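Local structure of protein (endonuclease) (Salmonella typhimurium, 1BYR) at residues Val59-Gly64 / Phe90-Asp95; Ala34-Ala39 / Asn111-Ala116. The protein is an endonuclease by name, with a PLD-like domain, whose chain folds into a mixed beta sheet flanked by helices and pairs with a second copy. All coordinates share one frame; numbering follows the deposited sequence.

Interaction 1: Val59-Gly64 / Phe90-Asp95; sequences VIDERG and FPIQHD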
ATOM      1  N   VAL A  59     -15.872   3.769  -0.775  1.00  8.67           N
ATOM      2  CA  VAL A  59     -15.702   4.350  -2.109  1.00  9.80           C
ATOM      3  C   VAL A  59     -14.642   3.525  -2.805  1.00  9.42           C
ATOM      4  O   VAL A  59     -13.537   3.358  -2.283  1.00  9.91           O
ATOM      5  CB  VAL A  59     -15.225   5.819  -2.079  1.00 10.68           C
ATOM      6  CG1 VAL A  59     -16.390   6.712  -1.755  1.00 16.74           C
ATOM      7  CG2 VAL A  59     -14.102   5.992  -1.080  1.00  9.74           C
ATOM      8  N   ILE A  60     -14.986   2.983  -3.968  1.00  6.89           N
ATOM      9  CA  ILE A  60     -14.050   2.153  -4.709  1.00  6.57           C
ATOM     10  C   ILE A  60     -13.805   2.653  -6.123  1.00  7.71           C
ATOM     11  O   ILE A  60     -14.570   3.456  -6.652  1.00  5.80           O
ATOM     12  CB  ILE A  60     -14.570   0.704  -4.785  1.00  5.86           C
ATOM     13  CG1 ILE A  60     -15.765   0.622  -5.742  1.00  5.26           C
ATOM     14  CG2 ILE A  60     -14.993   0.248  -3.398  1.00  6.84           C
ATOM     15  CD1 ILE A  60     -16.436  -0.769  -5.793  1.00  2.00           C
ATOM     16  N   ASP A  61     -12.714   2.188  -6.723  1.00  8.00           N
ATOM     17  CA  ASP A  61     -12.371   2.548  -8.085  1.00  7.55           C
ATOM     18  C   ASP A  61     -13.437   1.995  -9.022  1.00  9.95           C
ATOM     19  O   ASP A  61     -13.845   0.834  -8.888  1.00 11.10           O
ATOM     20  CB  ASP A  61     -11.013   1.946  -8.467  1.00  6.30           C
ATOM     21  CG  ASP A  61     -10.621   2.299  -9.872  1.00  4.90           C
ATOM     22  OD1 ASP A  61     -10.308   3.478 -10.107  1.00  7.48           O
ATOM     23  OD2 ASP A  61     -10.633   1.398 -10.730  1.00  6.90           O
ATOM     24  N   GLU A  62     -13.867   2.810  -9.979  1.00 10.88           N
ATOM     25  CA  GLU A  62     -14.906   2.391 -10.918  1.00 10.93           C
ATOM     26  C   GLU A  62     -14.457   1.479 -12.050  1.00 11.42           C
ATOM     27  O   GLU A  62     -14.992   0.377 -12.212  1.00 11.63           O
ATOM     28  CB  GLU A  62     -15.591   3.619 -11.515  1.00 12.83           C
ATOM     29  CG  GLU A  62     -16.867   3.303 -12.265  1.00 18.27           C
ATOM     30  CD  GLU A  62     -17.612   4.552 -12.686  1.00 21.98           C
ATOM     31  OE1 GLU A  62     -17.847   5.435 -11.824  1.00 25.46           O
ATOM     32  OE2 GLU A  62     -17.956   4.649 -13.883  1.00 24.96           O
ATOM     33  N   ARG A  63     -13.476   1.916 -12.835  1.00 11.13           N
ATOM     34  CA  ARG A  63     -13.006   1.114 -13.971  1.00 10.49           C
ATOM     35  C   ARG A  63     -12.482  -0.271 -13.648  1.00  7.96           C
ATOM     36  O   ARG A  63     -12.630  -1.190 -14.453  1.00  8.59           O
ATOM     37  CB  ARG A  63     -11.930   1.870 -14.744  1.00 12.60           C
ATOM     38  CG  ARG A  63     -12.357   3.222 -15.267  1.00 17.84           C
ATOM     39  CD  ARG A  63     -11.238   3.780 -16.137  1.00 23.46           C
ATOM     40  NE  ARG A  63     -10.418   2.697 -16.674  1.00 22.52           N
ATOM     41  CZ  ARG A  63      -9.109   2.574 -16.489  1.00 25.46           C
ATOM     42  NH1 ARG A  63      -8.453   3.472 -15.778  1.00 27.79           N
ATOM     43  NH2 ARG A  63      -8.458   1.548 -17.021  1.00 28.95           N
ATOM     44  N   GLY A  64     -11.856  -0.411 -12.485  1.00  7.74           N
ATOM     45  CA  GLY A  64     -11.307  -1.692 -12.093  1.00  9.17           C
ATOM     46  C   GLY A  64     -12.272  -2.595 -11.345  1.00 10.45           C
ATOM     47  O   GLY A  64     -11.870  -3.616 -10.802  1.00 10.01           O
ATOM     48  N   PHE A  90     -10.317   9.494 -11.300  1.00 11.73           N
ATOM     49  CA  PHE A  90      -8.879   9.271 -11.334  1.00 11.70           C
ATOM     50  C   PHE A  90      -8.571   8.103 -12.277  1.00 11.14           C
ATOM     51  O   PHE A  90      -9.346   7.141 -12.354  1.00  9.15           O
ATOM     52  CB  PHE A  90      -8.360   8.943  -9.922  1.00 12.07           C
ATOM     53  CG  PHE A  90      -8.624  10.024  -8.891  1.00 12.06           C
ATOM     54  CD1 PHE A  90      -9.805  10.032  -8.150  1.00 10.62           C
ATOM     55  CD2 PHE A  90      -7.680  11.013  -8.643  1.00  9.97           C
ATOM     56  CE1 PHE A  90     -10.040  10.999  -7.184  1.00  7.42           C
ATOM     57  CE2 PHE A  90      -7.915  11.982  -7.678  1.00 10.43           C
ATOM     58  CZ  PHE A  90      -9.105  11.969  -6.944  1.00  8.03           C
ATOM     59  N   PRO A  91      -7.466   8.182 -13.049  1.00 10.65           N
ATOM     60  CA  PRO A  91      -7.226   7.026 -13.914  1.00 10.53           C
ATOM     61  C   PRO A  91      -7.400   5.753 -13.078  1.00 10.35           C
ATOM     62  O   PRO A  91      -7.957   4.759 -13.546  1.00 11.90           O
ATOM     63  CB  PRO A  91      -5.792   7.242 -14.408  1.00  8.06           C
ATOM     64  CG  PRO A  91      -5.653   8.722 -14.441  1.00  7.98           C
ATOM     65  CD  PRO A  91      -6.453   9.234 -13.249  1.00 10.06           C
ATOM     66  N   ILE A  92      -6.906   5.790 -11.842  1.00  9.31           N
ATOM     67  CA  ILE A  92      -7.054   4.672 -10.903  1.00  8.82           C
ATOM     68  C   ILE A  92      -7.167   5.178  -9.456  1.00  9.07           C
ATOM     69  O   ILE A  92      -6.299   5.920  -8.996  1.00  7.82           O
ATOM     70  CB  ILE A  92      -5.835   3.688 -10.930  1.00  9.24           C
ATOM     71  CG1 ILE A  92      -5.558   3.184 -12.349  1.00  7.13           C
ATOM     72  CG2 ILE A  92      -6.121   2.482 -10.012  1.00  8.78           C
ATOM     73  CD1 ILE A  92      -4.528   2.083 -12.376  1.00  6.23           C
ATOM     74  N   GLN A  93      -8.257   4.838  -8.756  1.00  9.66           N
ATOM     75  CA  GLN A  93      -8.384   5.195  -7.338  1.00  8.56           C
ATOM     76  C   GLN A  93      -7.697   3.979  -6.742  1.00  9.43           C
ATOM     77  O   GLN A  93      -8.333   2.967  -6.433  1.00 10.45           O
ATOM     78  CB  GLN A  93      -9.842   5.249  -6.868  1.00  6.56           C
ATOM     79  CG  GLN A  93     -10.030   6.137  -5.648  1.00  6.39           C
ATOM     80  CD  GLN A  93     -11.282   5.805  -4.853  1.00  8.30           C
ATOM     81  OE1 GLN A  93     -11.327   4.837  -4.114  1.00 10.43           O
ATOM     82  NE2 GLN A  93     -12.296   6.617  -5.018  1.00  6.06           N
ATOM     83  N   HIS A  94      -6.383   4.083  -6.610  1.00  9.95           N
ATOM     84  CA  HIS A  94      -5.531   2.982  -6.152  1.00  7.92           C
ATOM     85  C   HIS A  94      -5.389   2.668  -4.656  1.00  7.17           C
ATOM     86  O   HIS A  94      -4.792   1.645  -4.303  1.00  3.49           O
ATOM     87  CB  HIS A  94      -4.137   3.179  -6.778  1.00  9.03           C
ATOM     88  CG  HIS A  94      -3.332   1.924  -6.912  1.00  8.54           C
ATOM     89  ND1 HIS A  94      -2.143   1.732  -6.257  1.00  8.28           N
ATOM     90  CD2 HIS A  94      -3.568   0.785  -7.612  1.00  6.76           C
ATOM     91  CE1 HIS A  94      -1.653   0.538  -6.558  1.00  7.62           C
ATOM     92  NE2 HIS A  94      -2.507  -0.057  -7.373  1.00  9.32           N
ATOM     93  N   ASP A  95      -5.934   3.518  -3.782  1.00  7.22           N
ATOM     94  CA  ASP A  95      -5.844   3.303  -2.336  1.00  7.40           C
ATOM     95  C   ASP A  95      -6.496   2.014  -1.852  1.00  9.04           C
ATOM     96  O   ASP A  95      -7.548   1.612  -2.352  1.00  8.82           O
ATOM     97  CB  ASP A  95      -6.507   4.453  -1.563  1.00  6.31           C
ATOM     98  CG  ASP A  95      -5.989   5.814  -1.976  1.00  7.61           C
ATOM     99  OD1 ASP A  95      -6.560   6.398  -2.920  1.00  7.15           O
ATOM    100  OD2 ASP A  95      -5.017   6.302  -1.357  1.00  6.36           O
TER
HETATM  101  O   HOH W   1      -9.137   2.168 -12.830  1.00  6.01           O

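Interaction 2: Ala34-Ala39 / Asn111-Ala116; sequences AYSFTA and NFTKAA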
ATOM      1  N   ALA A  34     -11.007   1.416  -1.822  1.00  6.08           N
ATOM      2  CA  ALA A  34     -10.477   0.219  -2.430  1.00  5.92           C
ATOM      3  C   ALA A  34     -10.321   0.337  -3.930  1.00  5.93           C
ATOM      4  O   ALA A  34     -11.017   1.109  -4.574  1.00  6.91           O
ATOM      5  CB  ALA A  34     -11.383  -0.953  -2.114  1.00  6.38           C
ATOM      6  N   TYR A  35      -9.385  -0.432  -4.477  1.00  7.82           N
ATOM      7  CA  TYR A  35      -9.193  -0.491  -5.920  1.00  7.13           C
ATOM      8  C   TYR A  35      -9.999  -1.773  -6.172  1.00  7.49           C
ATOM      9  O   TYR A  35     -11.203  -1.773  -5.969  1.00  9.87           O
ATOM     10  CB  TYR A  35      -7.710  -0.671  -6.242  1.00  7.65           C
ATOM     11  CG  TYR A  35      -7.406  -0.960  -7.696  1.00  7.28           C
ATOM     12  CD1 TYR A  35      -8.138  -0.366  -8.716  1.00  9.09           C
ATOM     13  CD2 TYR A  35      -6.381  -1.825  -8.045  1.00  7.76           C
ATOM     14  CE1 TYR A  35      -7.854  -0.632 -10.053  1.00  9.46           C
ATOM     15  CE2 TYR A  35      -6.089  -2.100  -9.378  1.00  7.71           C
ATOM     16  CZ  TYR A  35      -6.825  -1.498 -10.380  1.00  9.17           C
ATOM     17  OH  TYR A  35      -6.524  -1.756 -11.699  1.00 10.67           O
ATOM     18  N   SER A  36      -9.363  -2.866  -6.568  1.00  7.04           N
ATOM     19  CA  SER A  36     -10.101  -4.115  -6.756  1.00  8.17           C
ATOM     20  C   SER A  36     -10.823  -4.485  -5.455  1.00  9.44           C
ATOM     21  O   SER A  36     -10.187  -4.681  -4.423  1.00  8.30           O
ATOM     22  CB  SER A  36      -9.139  -5.217  -7.142  1.00  7.76           C
ATOM     23  OG  SER A  36      -8.284  -4.740  -8.137  1.00  8.28           O
ATOM     24  N   PHE A  37     -12.150  -4.608  -5.527  1.00  8.76           N
ATOM     25  CA  PHE A  37     -13.006  -4.890  -4.375  1.00  8.21           C
ATOM     26  C   PHE A  37     -13.741  -6.217  -4.621  1.00  9.82           C
ATOM     27  O   PHE A  37     -14.845  -6.217  -5.166  1.00  9.33           O
ATOM     28  CB  PHE A  37     -13.982  -3.705  -4.277  1.00  8.56           C
ATOM     29  CG  PHE A  37     -14.838  -3.677  -3.043  1.00  8.41           C
ATOM     30  CD1 PHE A  37     -14.294  -3.396  -1.797  1.00  7.19           C
ATOM     31  CD2 PHE A  37     -16.215  -3.868  -3.144  1.00  8.24           C
ATOM     32  CE1 PHE A  37     -15.109  -3.294  -0.664  1.00  6.34           C
ATOM     33  CE2 PHE A  37     -17.036  -3.770  -2.020  1.00  5.63           C
ATOM     34  CZ  PHE A  37     -16.484  -3.489  -0.781  1.00  6.52           C
ATOM     35  N   THR A  38     -13.148  -7.338  -4.205  1.00  9.37           N
ATOM     36  CA  THR A  38     -13.758  -8.653  -4.470  1.00  9.40           C
ATOM     37  C   THR A  38     -13.739  -9.765  -3.401  1.00  9.90           C
ATOM     38  O   THR A  38     -14.561 -10.684  -3.467  1.00 10.31           O
ATOM     39  CB  THR A  38     -13.143  -9.305  -5.749  1.00  8.92           C
ATOM     40  OG1 THR A  38     -11.769  -9.625  -5.499  1.00  8.82           O
ATOM     41  CG2 THR A  38     -13.207  -8.364  -6.943  1.00  8.46           C
ATOM     42  N   ALA A  39     -12.823  -9.707  -2.441  1.00  7.48           N
ATOM     43  CA  ALA A  39     -12.715 -10.769  -1.431  1.00  8.23           C
ATOM     44  C   ALA A  39     -13.965 -11.062  -0.594  1.00  9.12           C
ATOM     45  O   ALA A  39     -14.361 -10.258   0.254  1.00  9.01           O
ATOM     46  CB  ALA A  39     -11.532 -10.482  -0.507  1.00  6.90           C
ATOM     47  N   ASN A 111      -4.575  -5.471  -1.603  1.00  5.05           N
ATOM     48  CA  ASN A 111      -5.864  -5.149  -2.233  1.00  7.78           C
ATOM     49  C   ASN A 111      -6.866  -6.090  -1.592  1.00  8.09           C
ATOM     50  O   ASN A 111      -6.503  -7.163  -1.113  1.00  8.75           O
ATOM     51  CB  ASN A 111      -5.868  -5.418  -3.734  1.00  6.95           C
ATOM     52  CG  ASN A 111      -5.252  -4.306  -4.521  1.00  9.01           C
ATOM     53  OD1 ASN A 111      -4.160  -4.449  -5.068  1.00 13.04           O
ATOM     54  ND2 ASN A 111      -5.929  -3.186  -4.591  1.00  5.66           N
ATOM     55  N   PHE A 112      -8.132  -5.704  -1.600  1.00 10.13           N
ATOM     56  CA  PHE A 112      -9.147  -6.528  -0.978  1.00  8.65           C
ATOM     57  C   PHE A 112      -9.664  -7.572  -1.946  1.00  8.18           C
ATOM     58  O   PHE A 112     -10.821  -7.554  -2.390  1.00  9.97           O
ATOM     59  CB  PHE A 112     -10.245  -5.613  -0.418  1.00  7.29           C
ATOM     60  CG  PHE A 112      -9.700  -4.525   0.472  1.00  7.33           C
ATOM     61  CD1 PHE A 112      -9.136  -4.838   1.699  1.00  9.48           C
ATOM     62  CD2 PHE A 112      -9.652  -3.210   0.042  1.00  6.79           C
ATOM     63  CE1 PHE A 112      -8.521  -3.858   2.480  1.00  7.50           C
ATOM     64  CE2 PHE A 112      -9.047  -2.238   0.810  1.00  6.65           C
ATOM     65  CZ  PHE A 112      -8.478  -2.562   2.031  1.00  6.61           C
ATOM     66  N   THR A 113      -8.759  -8.487  -2.267  1.00  7.21           N
ATOM     67  CA  THR A 113      -9.005  -9.567  -3.195  1.00  7.54           C
ATOM     68  C   THR A 113      -8.418 -10.858  -2.689  1.00  8.84           C
ATOM     69  O   THR A 113      -7.594 -10.889  -1.776  1.00  8.02           O
ATOM     70  CB  THR A 113      -8.325  -9.314  -4.551  1.00  9.51           C
ATOM     71  OG1 THR A 113      -6.899  -9.407  -4.377  1.00  9.07           O
ATOM     72  CG2 THR A 113      -8.688  -7.945  -5.084  1.00  6.91           C
ATOM     73  N   LYS A 114      -8.856 -11.920  -3.348  1.00  8.58           N
ATOM     74  CA  LYS A 114      -8.413 -13.285  -3.075  1.00 12.59           C
ATOM     75  C   LYS A 114      -6.896 -13.420  -3.415  1.00 13.09           C
ATOM     76  O   LYS A 114      -6.091 -13.951  -2.618  1.00 11.90           O
ATOM     77  CB  LYS A 114      -9.254 -14.261  -3.931  1.00 15.56           C
ATOM     78  CG  LYS A 114     -10.669 -13.720  -4.373  1.00 21.64           C
ATOM     79  CD  LYS A 114     -10.633 -12.443  -5.287  1.00 17.25           C
ATOM     80  CE  LYS A 114     -10.038 -12.647  -6.685  1.00 18.60           C
ATOM     81  NZ  LYS A 114      -8.584 -12.263  -6.774  1.00 12.72           N
ATOM     82  N   ALA A 115      -6.506 -12.918  -4.586  1.00 10.61           N
ATOM     83  CA  ALA A 115      -5.108 -12.984  -5.006  1.00  8.21           C
ATOM     84  C   ALA A 115      -4.222 -12.284  -3.972  1.00  8.71           C
ATOM     85  O   ALA A 115      -3.131 -12.752  -3.663  1.00  9.04           O
ATOM     86  CB  ALA A 115      -4.945 -12.348  -6.375  1.00  4.76           C
ATOM     87  N   ALA A 116      -4.709 -11.176  -3.420  1.00  7.60           N
ATOM     88  CA  ALA A 116      -3.956 -10.428  -2.411  1.00  7.67           C
ATOM     89  C   ALA A 116      -3.778 -11.197  -1.095  1.00  8.11           C
ATOM     90  O   ALA A 116      -2.777 -11.030  -0.383  1.00  7.90           O
ATOM     91  CB  ALA A 116      -4.657  -9.111  -2.127  1.00  7.57           C
TER
HETATM   92  O   HOH W   2      -8.266  -2.966  -3.174  1.00  7.36           O

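Interaction 1: Val59-Gly64 / Phe90-Asp95
The end of strand 55-61 and the irregular run 90-95 come closest at D61 and Q93, whose CA atoms lie 4.8 Å apart, and Q93 sits at the centre of an inverse gamma turn. The D61 carboxylate joins the two backbones. With CG anti to the backbone N (chi1 -180°), OD1 reaches the Q93 amide, and the bond from Q93 N to D61 OD1 is short, 2.8 Å, and almost perfectly straight at 177°, although the N-H arrives from above the carboxylate plane. The other oxygen turns back on its own segment: G64 N donates to D61 OD2 over 2.8 Å, closing an Asx motif as the chain leaves the strand. A water then donates both to D61 OD2 at 2.7 Å and to P91 O at 2.9 Å, a second and indirect link between the segments. R63, its chain bent at chi3, brings NH1 to 2.6 Å from P91 O, which lies at the edge of the guanidinium, near its plane. Beyond CG the Q93 side chain is extended and brings its amide end to V59. Two acceptors face each other there, Q93 OE1 and V59 O at 3.2 Å, while Q93 NE2 is hydrogen-bonded to D87 on the adjoining strand. The carboxylate of buried D61 thus answers two backbone N-H groups and a water, a combination that should hold its rotation and probably favours the charged form, and it ties the strand end to the loop that also contains H94.

Interaction 2: Ala34-Ala39 / Asn111-Ala116
F112 O takes two backbone bonds from consecutive residues of the other loop. T38 N approaches nearly in line with the carbonyl, 3.0 Å from F112 O, whereas A39 N, at 2.9 Å from the same oxygen, comes in from above the carbonyl plane. The ring of F112 meets A34 edge-on, with A34 CB 3.6 Å from F112 CD2. The methyl of T113 fits between two residues: its CG2 presses on S36 CB at a tight 3.4 Å and also borders T38 OG1. That hydroxyl, buried here without a polar partner in the model, has the folded aliphatic chain of K114 lying across it. The N111 amide comes to the edge of the Y35 ring, its plane turned 58° from that of the ring, and ND2 lies 3.5 Å from Y35 CB. A single water bridges the two segments, accepting from Y35 N, N111 ND2 and F112 N and donating to S36 O.

Further out, T113 OG1 stands between its own backbone N and carbonyl carbon (chi1 69°), from where it accepts from A116 N at 3.0 Å and N-caps helix 114-118. A39 occupies the N-cap position of helix 40-51, and N65 bonds to both Y35 O and F37 N through its side-chain amide. Strands 29-34 and 104-108 run the same way, separated in the sheet by 97-100, and the joining of the loops that carry each into its helix is in keeping with the alpha/beta architecture of the PLD-like domain.

Overall arrangement
Strand 55-61 pairs with 29-34, so interactions 1 and 2 adjoin directly: D61 N lies 2.9 Å from A34 O, a probable hydrogen bond, and the ring of Y35 packs on both D61 and I92. In sequence, both segments of interaction 1 fall between the two segments of interaction 2. Their chemistry differs with their place. Interaction 1 is partly buried, rests on a carboxylate and includes the exposed R63; interaction 2 is more deeply buried and combines a shared carbonyl, apolar contacts of A34, F112 and T113, and a water. The ring of H94, in the 90-95 loop, meets that of Y35, and H94 also packs on N111 of the second subunit, which brings both contacts close to the dimer interface.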